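Homoserine kinase (Listeria monocytogenes, PDB 3HUL) probably catalyses the ATP-dependent phosphorylation of L-homoserine to O-phospho-L-homoserine, the fourth of five steps from L-aspartate to L-threonine. Local coordinates at residues P225-I230 / P249-F254; D19-A24 / V193-I198; P67-H72 / T102-N107; W40-N45 / V57-A62. All blocks are in the same frame, centred on the assembly; numbering follows the deposited sequence.

Contact 1 (P225-I230 / P249-F254); sequences PHLAQI and PTVLVF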
loop_
_atom_site.group_PDB
_atom_site.type_symbol
_atom_site.label_atom_id
_atom_site.label_comp_id
_atom_site.label_asym_id
_atom_site.label_seq_id
_atom_site.Cartn_x
_atom_site.Cartn_y
_atom_site.Cartn_z
ATOM N N PRO A 225 -2.048 27.675 24.785
ATOM C CA PRO A 225 -1.486 28.986 24.371
ATOM C C PRO A 225 -0.033 28.954 23.825
ATOM O O PRO A 225 0.430 29.947 23.259
ATOM C CB PRO A 225 -1.565 29.837 25.656
ATOM C CG PRO A 225 -1.692 28.880 26.755
ATOM C CD PRO A 225 -2.434 27.686 26.212
ATOM N N HIS A 226 0.651 27.815 23.974
ATOM C CA HIS A 226 2.015 27.646 23.481
ATOM C C HIS A 226 2.073 26.829 22.202
ATOM O O HIS A 226 3.162 26.504 21.719
ATOM C CB HIS A 226 2.880 26.962 24.542
ATOM C CG HIS A 226 3.040 27.768 25.791
ATOM N ND1 HIS A 226 4.002 28.751 25.925
ATOM C CD2 HIS A 226 2.363 27.736 26.965
ATOM C CE1 HIS A 226 3.904 29.294 27.126
ATOM N NE2 HIS A 226 2.918 28.696 27.777
ATOM N N LEU A 227 0.899 26.503 21.664
ATOM C CA LEU A 227 0.799 25.620 20.508
ATOM C C LEU A 227 1.378 26.255 19.249
ATOM O O LEU A 227 2.200 25.634 18.567
ATOM C CB LEU A 227 -0.650 25.167 20.288
ATOM C CG LEU A 227 -0.880 24.026 19.301
ATOM C CD1 LEU A 227 -0.015 22.824 19.634
ATOM C CD2 LEU A 227 -2.357 23.651 19.309
ATOM N N ALA A 228 0.958 27.490 18.964
ATOM C CA ALA A 228 1.484 28.258 17.828
ATOM C C ALA A 228 3.003 28.355 17.879
ATOM O O ALA A 228 3.670 28.220 16.850
ATOM C CB ALA A 228 0.860 29.653 17.776
ATOM N N GLN A 229 3.538 28.576 19.085
ATOM C CA GLN A 229 4.968 28.733 19.316
ATOM C C GLN A 229 5.707 27.407 19.100
ATOM O O GLN A 229 6.765 27.377 18.489
ATOM C CB GLN A 229 5.191 29.257 20.749
ATOM C CG GLN A 229 6.613 29.150 21.307
ATOM C CD GLN A 229 6.651 29.268 22.831
ATOM O OE1 GLN A 229 5.731 28.820 23.525
ATOM N NE2 GLN A 229 7.716 29.862 23.357
ATOM N N ILE A 230 5.136 26.325 19.628
ATOM C CA ILE A 230 5.666 24.985 19.433
ATOM C C ILE A 230 5.677 24.635 17.935
ATOM O O ILE A 230 6.701 24.205 17.420
ATOM C CB ILE A 230 4.878 23.939 20.264
ATOM C CG1 ILE A 230 5.198 24.114 21.751
ATOM C CG2 ILE A 230 5.174 22.486 19.776
ATOM C CD1 ILE A 230 4.345 23.269 22.685
ATOM N N PRO A 249 -4.085 16.748 28.043
ATOM C CA PRO A 249 -3.391 17.978 27.704
ATOM C C PRO A 249 -2.030 17.823 26.992
ATOM O O PRO A 249 -1.449 18.829 26.572
ATOM C CB PRO A 249 -3.208 18.660 29.069
ATOM C CG PRO A 249 -3.215 17.542 30.071
ATOM C CD PRO A 249 -3.799 16.314 29.426
ATOM N N THR A 250 -1.509 16.605 26.843
ATOM C CA THR A 250 -0.210 16.528 26.163
ATOM C C THR A 250 -0.304 16.972 24.707
ATOM O O THR A 250 -1.363 16.849 24.079
ATOM C CB THR A 250 0.615 15.204 26.347
ATOM O OG1 THR A 250 0.575 14.399 25.163
ATOM C CG2 THR A 250 0.225 14.454 27.525
ATOM N N VAL A 251 0.795 17.560 24.228
ATOM C CA VAL A 251 0.947 18.018 22.860
ATOM C C VAL A 251 1.999 17.103 22.234
ATOM O O VAL A 251 3.038 16.797 22.854
ATOM C CB VAL A 251 1.395 19.498 22.784
ATOM C CG1 VAL A 251 1.703 19.924 21.339
ATOM C CG2 VAL A 251 0.328 20.443 23.371
ATOM N N LEU A 252 1.688 16.607 21.035
ATOM C CA LEU A 252 2.634 15.817 20.267
ATOM C C LEU A 252 3.134 16.565 19.048
ATOM O O LEU A 252 2.362 17.221 18.340
ATOM C CB LEU A 252 2.036 14.466 19.840
ATOM C CG LEU A 252 1.640 13.496 20.945
ATOM C CD1 LEU A 252 0.721 12.415 20.381
ATOM C CD2 LEU A 252 2.852 12.861 21.655
ATOM N N VAL A 253 4.439 16.454 18.813
ATOM C CA VAL A 253 5.061 17.000 17.639
ATOM C C VAL A 253 5.405 15.793 16.780
ATOM O O VAL A 253 6.044 14.861 17.236
ATOM C CB VAL A 253 6.355 17.795 17.990
ATOM C CG1 VAL A 253 7.151 18.206 16.726
ATOM C CG2 VAL A 253 6.033 19.038 18.876
ATOM N N PHE A 254 4.972 15.809 15.531
ATOM C CA PHE A 254 5.286 14.700 14.620
ATOM C C PHE A 254 6.457 15.141 13.729
ATOM O O PHE A 254 6.405 16.211 13.149
ATOM C CB PHE A 254 4.045 14.322 13.776
ATOM C CG PHE A 254 2.880 13.747 14.593
ATOM C CD1 PHE A 254 2.608 12.372 14.576
ATOM C CD2 PHE A 254 2.061 14.579 15.353
ATOM C CE1 PHE A 254 1.542 11.828 15.343
ATOM C CE2 PHE A 254 0.983 14.067 16.110
ATOM C CZ PHE A 254 0.725 12.671 16.107
#
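Leu-227 and Ile-230 set the first turn of helix 227-235 against Val-251 and Val-253 of strand 251-255, a helix packed on one side of a four-stranded antiparallel sheet; both segments belong to the C-terminal region of this GHMP kinase. The tight part is all methyl groups. Ile-230 directs its CB toward the strand, and its CG2 meets CG2 of Val-253 at 3.7 Å, the two side chains crossing at a slant. Leu-227 starts out along the flank instead. With CG anti to the backbone N (chi1 -168°), the chain swings inward until CD1 lies 3.8 Å from CG1 of Val-251. That same valine methyl is approached more loosely by Ile-230, whose CD1 stays 4.5 Å from Val-251 CG1. Phe-160 and Ala-242, on the two strands that flank 251-255, close round Ile-230, while Leu-252 turns to the opposite side of the sheet. Just before the strand, the backbone of Thr-250 bonds to that of Arg-84, in the segment predicted to bind ATP.

The outer side of the helix is another matter. Ala-228 is exposed there, His-226 and Gln-229 are partly so, and the chemistry turns polar. His-226 holds the N-cap position, and its ring is tied down one turn on: ND1 donates to OE1 of Gln-229 at 3.0 Å, with the oxygen in the imidazole plane and the donor in the carbonyl plane of the amide.

Contact 2 (D19-A24 / V193-I198); sequences DSCGLA and VMIAAI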
loop_
_atom_site.group_PDB
_atom_site.type_symbol
_atom_site.label_atom_id
_atom_site.label_comp_id
_atom_site.label_asym_id
_atom_site.label_seq_id
_atom_site.Cartn_x
_atom_site.Cartn_y
_atom_site.Cartn_z
ATOM N N ASP A 19 -12.738 9.956 17.077
ATOM C CA ASP A 19 -13.230 8.609 17.398
ATOM C C ASP A 19 -12.901 7.564 16.293
ATOM O O ASP A 19 -13.625 6.560 16.113
ATOM C CB ASP A 19 -14.740 8.612 17.710
ATOM C CG ASP A 19 -15.065 9.134 19.114
ATOM O OD1 ASP A 19 -14.141 9.486 19.895
ATOM O OD2 ASP A 19 -16.274 9.185 19.443
ATOM N N SER A 20 -11.812 7.797 15.563
ATOM C CA SER A 20 -11.502 6.962 14.424
ATOM C C SER A 20 -10.034 6.555 14.312
ATOM O O SER A 20 -9.724 5.357 14.238
ATOM C CB SER A 20 -11.982 7.627 13.139
ATOM O OG SER A 20 -11.641 6.815 12.030
ATOM N N CYS A 21 -9.140 7.541 14.266
ATOM C CA CYS A 21 -7.729 7.265 14.039
ATOM C C CYS A 21 -6.916 7.357 15.336
ATOM O O CYS A 21 -7.081 8.291 16.144
ATOM C CB CYS A 21 -7.156 8.236 12.987
ATOM S SG CYS A 21 -8.004 8.159 11.371
ATOM N N GLY A 22 -6.014 6.401 15.509
ATOM C CA GLY A 22 -5.160 6.390 16.673
ATOM C C GLY A 22 -3.925 5.573 16.419
ATOM O O GLY A 22 -3.874 4.779 15.470
ATOM N N LEU A 23 -2.956 5.718 17.313
ATOM C CA LEU A 23 -1.581 5.317 17.045
ATOM C C LEU A 23 -0.951 4.891 18.361
ATOM O O LEU A 23 -1.036 5.639 19.346
ATOM C CB LEU A 23 -0.815 6.507 16.405
ATOM C CG LEU A 23 0.671 6.424 16.003
ATOM C CD1 LEU A 23 0.892 5.382 14.896
ATOM C CD2 LEU A 23 1.137 7.771 15.500
ATOM N N ALA A 24 -0.363 3.692 18.383
ATOM C CA ALA A 24 0.292 3.159 19.575
ATOM C C ALA A 24 1.671 3.775 19.704
ATOM O O ALA A 24 2.324 4.029 18.701
ATOM C CB ALA A 24 0.381 1.600 19.541
ATOM N N VAL A 193 -8.308 12.891 3.390
ATOM C CA VAL A 193 -7.071 13.346 2.768
ATOM C C VAL A 193 -5.839 13.008 3.628
ATOM O O VAL A 193 -4.827 12.517 3.114
ATOM C CB VAL A 193 -7.134 14.864 2.411
ATOM C CG1 VAL A 193 -5.757 15.367 1.933
ATOM C CG2 VAL A 193 -8.160 15.088 1.313
ATOM N N MET A 194 -5.948 13.218 4.939
ATOM C CA MET A 194 -4.875 12.895 5.887
ATOM C C MET A 194 -4.513 11.427 5.729
ATOM O O MET A 194 -3.337 11.097 5.560
ATOM C CB MET A 194 -5.306 13.165 7.325
ATOM C CG MET A 194 -4.261 12.796 8.404
ATOM S SD MET A 194 -4.816 12.994 10.136
ATOM C CE MET A 194 -5.855 11.556 10.362
ATOM N N ILE A 195 -5.515 10.544 5.773
ATOM C CA ILE A 195 -5.271 9.108 5.616
ATOM C C ILE A 195 -4.632 8.792 4.244
ATOM O O ILE A 195 -3.623 8.108 4.156
ATOM C CB ILE A 195 -6.583 8.279 5.802
ATOM C CG1 ILE A 195 -7.092 8.357 7.247
ATOM C CG2 ILE A 195 -6.383 6.856 5.382
ATOM C CD1 ILE A 195 -8.618 8.114 7.377
ATOM N N ALA A 196 -5.209 9.313 3.171
ATOM C CA ALA A 196 -4.648 9.077 1.845
ATOM C C ALA A 196 -3.191 9.585 1.719
ATOM O O ALA A 196 -2.355 8.954 1.070
ATOM C CB ALA A 196 -5.517 9.723 0.794
ATOM N N ALA A 197 -2.884 10.710 2.352
ATOM C CA ALA A 197 -1.543 11.301 2.238
ATOM C C ALA A 197 -0.510 10.494 2.977
ATOM O O ALA A 197 0.643 10.371 2.514
ATOM C CB ALA A 197 -1.544 12.806 2.713
ATOM N N ILE A 198 -0.907 9.941 4.126
ATOM C CA ILE A 198 -0.009 9.144 4.923
ATOM C C ILE A 198 0.428 7.980 4.092
ATOM O O ILE A 198 1.615 7.607 4.113
ATOM C CB ILE A 198 -0.621 8.666 6.290
ATOM C CG1 ILE A 198 -0.796 9.864 7.233
ATOM C CG2 ILE A 198 0.351 7.657 6.959
ATOM C CD1 ILE A 198 -1.756 9.667 8.403
#
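Cys-21 meets Met-194 and Ile-195 through a single atom, its SG, and the two partners come at that sulfur from very different directions. CD1 of Ile-195 lies almost in continuation of the cysteine CB-SG bond, 4.0 Å from SG, so that this bond points nearly straight at the methyl. CE of Met-194 instead stands beside the same bond, 4.1 Å from SG of Cys-21 and at nearly a right angle to the CB-SG direction. The two methyls themselves remain 5.3 Å apart, Met-194 CE to Ile-195 CD1, and the sulfur fits against both. Met-194 gets there by running extended from the helix and then bending at its last torsion (chi3 77°), which turns CE toward the strand.

In fold terms this is a helix packed against a strand of the mixed sheet: strand 21-25 runs between strands 3-12 and 135-141, whereas Met-194 and Ile-195 sit near the C-terminal end of helix 181-198. Trp-135 flanks Cys-21 on the sheet side, and Met-209 of helix 203-210 backs Met-194. The subunit interface is close by. Ile-195 also packs on Asn-192 of the second subunit, and OG of Ser-20 is hydrogen-bonded both to the backbone O of Gly-138 and to OD1 of that same Asn-192 of the second subunit.

Contact 3 (P67-H72 / T102-N107); sequences PNLTPH and TLAELN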
loop_
_atom_site.group_PDB
_atom_site.type_symbol
_atom_site.label_atom_id
_atom_site.label_comp_id
_atom_site.label_asym_id
_atom_site.label_seq_id
_atom_site.Cartn_x
_atom_site.Cartn_y
_atom_site.Cartn_z
ATOM N N PRO A 67 -16.253 -13.124 35.968
ATOM C CA PRO A 67 -16.685 -12.781 37.327
ATOM C C PRO A 67 -16.132 -13.774 38.340
ATOM O O PRO A 67 -15.766 -13.387 39.450
ATOM C CB PRO A 67 -18.217 -12.887 37.257
ATOM C CG PRO A 67 -18.554 -12.901 35.778
ATOM C CD PRO A 67 -17.386 -13.542 35.119
ATOM N N ASN A 68 -16.021 -15.026 37.904
ATOM C CA ASN A 68 -15.680 -16.151 38.757
ATOM C C ASN A 68 -14.174 -16.430 38.826
ATOM O O ASN A 68 -13.769 -17.460 39.359
ATOM C CB ASN A 68 -16.471 -17.401 38.309
ATOM C CG ASN A 68 -17.995 -17.223 38.461
ATOM O OD1 ASN A 68 -18.462 -16.422 39.291
ATOM N ND2 ASN A 68 -18.777 -17.968 37.658
ATOM N N LEU A 69 -13.359 -15.513 38.292
ATOM C CA LEU A 69 -11.897 -15.533 38.471
ATOM C C LEU A 69 -11.478 -15.667 39.935
ATOM O O LEU A 69 -12.098 -15.072 40.819
ATOM C CB LEU A 69 -11.266 -14.238 37.946
ATOM C CG LEU A 69 -10.976 -14.021 36.455
ATOM C CD1 LEU A 69 -10.250 -12.697 36.271
ATOM C CD2 LEU A 69 -10.199 -15.175 35.789
ATOM N N THR A 70 -10.428 -16.456 40.172
ATOM C CA THR A 70 -9.711 -16.486 41.449
ATOM C C THR A 70 -8.829 -15.255 41.476
ATOM O O THR A 70 -8.118 -15.014 40.506
ATOM C CB THR A 70 -8.752 -17.715 41.540
ATOM O OG1 THR A 70 -9.473 -18.918 41.292
ATOM C CG2 THR A 70 -8.050 -17.801 42.905
ATOM N N PRO A 71 -8.865 -14.479 42.578
ATOM C CA PRO A 71 -7.998 -13.319 42.795
ATOM C C PRO A 71 -6.519 -13.630 42.722
ATOM O O PRO A 71 -6.118 -14.768 42.894
ATOM C CB PRO A 71 -8.346 -12.896 44.225
ATOM C CG PRO A 71 -9.749 -13.286 44.374
ATOM C CD PRO A 71 -9.885 -14.586 43.640
ATOM N N HIS A 72 -5.725 -12.594 42.473
ATOM C CA HIS A 72 -4.267 -12.678 42.452
ATOM C C HIS A 72 -3.675 -11.413 43.038
ATOM O O HIS A 72 -4.366 -10.410 43.144
ATOM C CB HIS A 72 -3.762 -12.795 41.016
ATOM C CG HIS A 72 -3.904 -14.159 40.425
ATOM N ND1 HIS A 72 -2.829 -14.995 40.235
ATOM C CD2 HIS A 72 -4.986 -14.818 39.952
ATOM C CE1 HIS A 72 -3.246 -16.122 39.683
ATOM N NE2 HIS A 72 -4.551 -16.037 39.496
ATOM N N THR A 102 -6.441 -14.412 29.858
ATOM C CA THR A 102 -5.436 -15.410 30.197
ATOM C C THR A 102 -5.861 -16.274 31.410
ATOM O O THR A 102 -5.931 -17.499 31.287
ATOM C CB THR A 102 -4.004 -14.818 30.281
ATOM O OG1 THR A 102 -3.653 -14.315 28.984
ATOM C CG2 THR A 102 -2.985 -15.882 30.632
ATOM N N LEU A 103 -6.204 -15.654 32.535
ATOM C CA LEU A 103 -6.560 -16.431 33.739
ATOM C C LEU A 103 -7.837 -17.256 33.639
ATOM O O LEU A 103 -7.966 -18.260 34.331
ATOM C CB LEU A 103 -6.595 -15.555 34.986
ATOM C CG LEU A 103 -5.300 -14.869 35.420
ATOM C CD1 LEU A 103 -5.591 -13.885 36.546
ATOM C CD2 LEU A 103 -4.230 -15.871 35.837
ATOM N N ALA A 104 -8.772 -16.874 32.778
ATOM C CA ALA A 104 -10.005 -17.661 32.600
ATOM C C ALA A 104 -9.991 -18.416 31.282
ATOM O O ALA A 104 -10.980 -19.062 30.908
ATOM C CB ALA A 104 -11.241 -16.782 32.690
ATOM N N GLU A 105 -8.866 -18.324 30.574
ATOM C CA GLU A 105 -8.655 -19.083 29.352
ATOM C C GLU A 105 -9.789 -18.862 28.357
ATOM O O GLU A 105 -10.367 -19.818 27.836
ATOM C CB GLU A 105 -8.510 -20.584 29.673
ATOM C CG GLU A 105 -7.663 -20.919 30.909
ATOM C CD GLU A 105 -7.147 -22.358 30.895
ATOM O OE1 GLU A 105 -7.945 -23.307 30.649
ATOM O OE2 GLU A 105 -5.929 -22.533 31.124
ATOM N N LEU A 106 -10.105 -17.600 28.079
ATOM C CA LEU A 106 -11.206 -17.282 27.152
ATOM C C LEU A 106 -10.802 -17.428 25.693
ATOM O O LEU A 106 -11.651 -17.628 24.812
ATOM C CB LEU A 106 -11.734 -15.871 27.415
ATOM C CG LEU A 106 -12.178 -15.597 28.857
ATOM C CD1 LEU A 106 -12.406 -14.109 29.117
ATOM C CD2 LEU A 106 -13.432 -16.420 29.160
ATOM N N ASN A 107 -9.502 -17.333 25.430
ATOM C CA ASN A 107 -8.992 -17.455 24.077
ATOM C C ASN A 107 -9.741 -16.511 23.101
ATOM O O ASN A 107 -10.136 -16.892 22.003
ATOM C CB ASN A 107 -9.032 -18.941 23.635
ATOM C CG ASN A 107 -8.322 -19.184 22.307
ATOM O OD1 ASN A 107 -7.432 -18.424 21.914
ATOM N ND2 ASN A 107 -8.721 -20.237 21.606
#
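Leu-69 packs on Leu-103 and Ala-104 by plain apolar contact, and one methyl does the work. Its CD2 stands 3.6 Å from CB of Ala-104 and 3.7 Å from CB of Leu-103, resting on the root of both side chains at once. The two leucines cross at about a right angle; Leu-69 touches the stem of Leu-103, and the branched end of that residue meets another partner.

That partner is an aromatic ring. The isopropyl end of Leu-103 is turned to the imidazole of His-72, with CD1 3.6 Å from His-72 CD2 and the second methyl, CD2, 3.7 Å from His-72 NE2. The approach is oblique to the ring. CG of Leu-103 lies anti to its carbonyl carbon (chi1 -62°), which carries both methyls over to the histidine.

Helix 88-103, which ends with Leu-103 just before Ala-104, finishes here in a Schellman motif, with a positive phi at Glu-105 and two bonds back into the last turn, one of them from Glu-105 N to Thr-102 O at 3.1 Å. The loop of residues 67-71, between helix 57-65 and strand 72-78, lies against this C-terminal end.

No hydrogen bond crosses between the segments; the polar partners lie outside them. ND1 of His-72 is hydrogen-bonded to the backbone O of Gly-34, which helps to fix the rotation of the ring against Leu-103. On the outer side, OE2 of Glu-105 forms a salt bridge with NH1 of Arg-290 of the third subunit.

Contact 4 (W40-N45 / V57-A62); sequences WYIEHN and VIIETA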
loop_
_atom_site.group_PDB
_atom_site.type_symbol
_atom_site.label_atom_id
_atom_site.label_comp_id
_atom_site.label_asym_id
_atom_site.label_seq_id
_atom_site.Cartn_x
_atom_site.Cartn_y
_atom_site.Cartn_z
ATOM N N TRP A 40 -7.733 -9.444 45.562
ATOM C CA TRP A 40 -6.875 -8.791 44.594
ATOM C C TRP A 40 -6.033 -7.728 45.267
ATOM O O TRP A 40 -6.535 -6.958 46.062
ATOM C CB TRP A 40 -7.732 -8.143 43.515
ATOM C CG TRP A 40 -8.543 -9.096 42.705
ATOM C CD1 TRP A 40 -9.850 -9.434 42.906
ATOM C CD2 TRP A 40 -8.116 -9.817 41.537
ATOM N NE1 TRP A 40 -10.265 -10.325 41.939
ATOM C CE2 TRP A 40 -9.221 -10.573 41.085
ATOM C CE3 TRP A 40 -6.912 -9.885 40.821
ATOM C CZ2 TRP A 40 -9.153 -11.405 39.951
ATOM C CZ3 TRP A 40 -6.839 -10.709 39.705
ATOM C CH2 TRP A 40 -7.955 -11.463 39.284
ATOM N N TYR A 41 -4.745 -7.698 44.956
ATOM C CA TYR A 41 -3.912 -6.551 45.285
ATOM C C TYR A 41 -3.021 -6.246 44.092
ATOM O O TYR A 41 -2.513 -7.164 43.442
ATOM C CB TYR A 41 -3.046 -6.795 46.530
ATOM C CG TYR A 41 -2.255 -5.562 46.960
ATOM C CD1 TYR A 41 -2.908 -4.447 47.511
ATOM C CD2 TYR A 41 -0.865 -5.502 46.811
ATOM C CE1 TYR A 41 -2.204 -3.310 47.904
ATOM C CE2 TYR A 41 -0.141 -4.355 47.207
ATOM C CZ TYR A 41 -0.827 -3.264 47.750
ATOM O OH TYR A 41 -0.153 -2.119 48.135
ATOM N N ILE A 42 -2.843 -4.958 43.803
ATOM C CA ILE A 42 -1.855 -4.513 42.829
ATOM C C ILE A 42 -0.847 -3.660 43.556
ATOM O O ILE A 42 -1.206 -2.632 44.128
ATOM C CB ILE A 42 -2.468 -3.644 41.692
ATOM C CG1 ILE A 42 -3.532 -4.410 40.918
ATOM C CG2 ILE A 42 -1.381 -3.167 40.739
ATOM C CD1 ILE A 42 -4.300 -3.554 39.936
ATOM N N GLU A 43 0.414 -4.077 43.529
ATOM C CA GLU A 43 1.488 -3.241 44.027
ATOM C C GLU A 43 1.864 -2.267 42.930
ATOM O O GLU A 43 2.034 -2.668 41.771
ATOM C CB GLU A 43 2.704 -4.079 44.417
ATOM C CG GLU A 43 3.854 -3.264 45.014
ATOM C CD GLU A 43 5.168 -4.033 45.048
ATOM O OE1 GLU A 43 6.227 -3.402 44.813
ATOM O OE2 GLU A 43 5.142 -5.267 45.293
ATOM N N HIS A 44 1.978 -0.992 43.297
ATOM C CA HIS A 44 2.399 0.061 42.380
ATOM C C HIS A 44 2.726 1.338 43.120
ATOM O O HIS A 44 2.274 1.535 44.247
ATOM C CB HIS A 44 1.336 0.340 41.305
ATOM C CG HIS A 44 0.157 1.142 41.779
ATOM N ND1 HIS A 44 0.221 2.499 42.017
ATOM C CD2 HIS A 44 -1.135 0.787 41.985
ATOM C CE1 HIS A 44 -0.971 2.939 42.381
ATOM N NE2 HIS A 44 -1.812 1.919 42.366
ATOM N N ASN A 45 3.493 2.205 42.465
ATOM C CA ASN A 45 3.768 3.549 42.966
ATOM C C ASN A 45 3.393 4.644 41.942
ATOM O O ASN A 45 4.134 5.610 41.757
ATOM C CB ASN A 45 5.241 3.672 43.423
ATOM C CG ASN A 45 6.239 3.070 42.416
ATOM O OD1 ASN A 45 5.987 2.023 41.805
ATOM N ND2 ASN A 45 7.385 3.722 42.266
ATOM N N VAL A 57 -9.314 -0.131 37.755
ATOM C CA VAL A 57 -9.915 -0.330 36.431
ATOM C C VAL A 57 -9.575 -1.708 35.814
ATOM O O VAL A 57 -10.463 -2.425 35.336
ATOM C CB VAL A 57 -9.520 0.868 35.499
ATOM C CG1 VAL A 57 -9.704 0.546 34.041
ATOM C CG2 VAL A 57 -10.324 2.127 35.888
ATOM N N ILE A 58 -8.293 -2.070 35.863
ATOM C CA ILE A 58 -7.797 -3.354 35.352
ATOM C C ILE A 58 -8.578 -4.527 35.925
ATOM O O ILE A 58 -9.092 -5.369 35.186
ATOM C CB ILE A 58 -6.285 -3.532 35.672
ATOM C CG1 ILE A 58 -5.490 -2.328 35.156
ATOM C CG2 ILE A 58 -5.768 -4.851 35.127
ATOM C CD1 ILE A 58 -4.082 -2.269 35.599
ATOM N N ILE A 59 -8.700 -4.555 37.247
ATOM C CA ILE A 59 -9.404 -5.645 37.940
ATOM C C ILE A 59 -10.918 -5.649 37.690
ATOM O O ILE A 59 -11.493 -6.709 37.384
ATOM C CB ILE A 59 -9.031 -5.677 39.461
ATOM C CG1 ILE A 59 -7.505 -5.774 39.613
ATOM C CG2 ILE A 59 -9.709 -6.872 40.164
ATOM C CD1 ILE A 59 -6.955 -5.352 40.973
ATOM N N GLU A 60 -11.571 -4.483 37.775
ATOM C CA GLU A 60 -13.019 -4.394 37.466
ATOM C C GLU A 60 -13.287 -4.843 36.047
ATOM O O GLU A 60 -14.308 -5.512 35.771
ATOM C CB GLU A 60 -13.585 -2.962 37.619
ATOM C CG GLU A 60 -13.336 -2.259 38.962
ATOM C CD GLU A 60 -14.253 -1.042 39.182
ATOM O OE1 GLU A 60 -14.167 -0.066 38.398
ATOM O OE2 GLU A 60 -15.060 -1.064 40.145
ATOM N N THR A 61 -12.393 -4.455 35.125
ATOM C CA THR A 61 -12.555 -4.866 33.735
ATOM C C THR A 61 -12.412 -6.384 33.698
ATOM O O THR A 61 -13.237 -7.071 33.112
ATOM C CB THR A 61 -11.503 -4.229 32.757
ATOM O OG1 THR A 61 -11.503 -2.799 32.848
ATOM C CG2 THR A 61 -11.784 -4.659 31.342
ATOM N N ALA A 62 -11.351 -6.897 34.300
ATOM C CA ALA A 62 -11.134 -8.351 34.318
ATOM C C ALA A 62 -12.366 -9.090 34.879
ATOM O O ALA A 62 -12.921 -9.980 34.208
ATOM C CB ALA A 62 -9.870 -8.705 35.101
#
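Trp-40, just ahead of strand 41-43, and Ile-59, in the first turn of helix 57-65, mark the closest backbone approach, with their CA atoms 7.8 Å apart. Ile-59 works as a fork. Its CG2 lies over one face of the indole, 3.5 Å from the centroid of the five-membered ring and only 10° off the ring normal, a well-formed CH-pi contact in which the two side chains run past each other in opposite directions. The other branch serves Ile-42: with CG1 beside the backbone N (chi1 -55°), CD1 of Ile-59 meets CD1 of Ile-42 tip to tip. At 3.4 Å these two methyls, Ile-59 CD1 and Ile-42 CD1, are tighter than usual van der Waals contact. Ile-59 CD1 also reaches back to CB of Trp-40 at 3.9 Å, so one isoleucine bridges both residues.

These segments belong to a beta-alpha-beta unit in which strands 41-43 and 72-78 pair in parallel and helix 57-65 lies on the connection between them. Leu-74 of strand 72-78 borders both Trp-40 and Ile-42, while Ile-58 touches Ala-92, and Ala-62 touches Leu-99, of helix 88-103.

No hydrogen bond or salt bridge crosses any of the four contacts, which rest on side-chain packing, yet place in the fold changes the detail. Contacts 1, 2 and 4 are buried helix-on-strand packings, whereas contact 3 is only partly buried and sets a loop against a helix end. Methyl meets methyl in contact 1, sulfur joins in contact 2, and aromatic rings enter in contacts 3 and 4. Contact 3 reaches the start of strand 72-78, which pairs with strand 41-43 of contact 4, and the two adjoin: Pro-71 CA lies 3.5 Å from Trp-40 CE2. Contacts 2 and 4 reach the same mixed sheet. Contacts 1 and 2 touch through Phe-254 and Leu-23. Other subunits come within reach of contacts 2 and 3 alone.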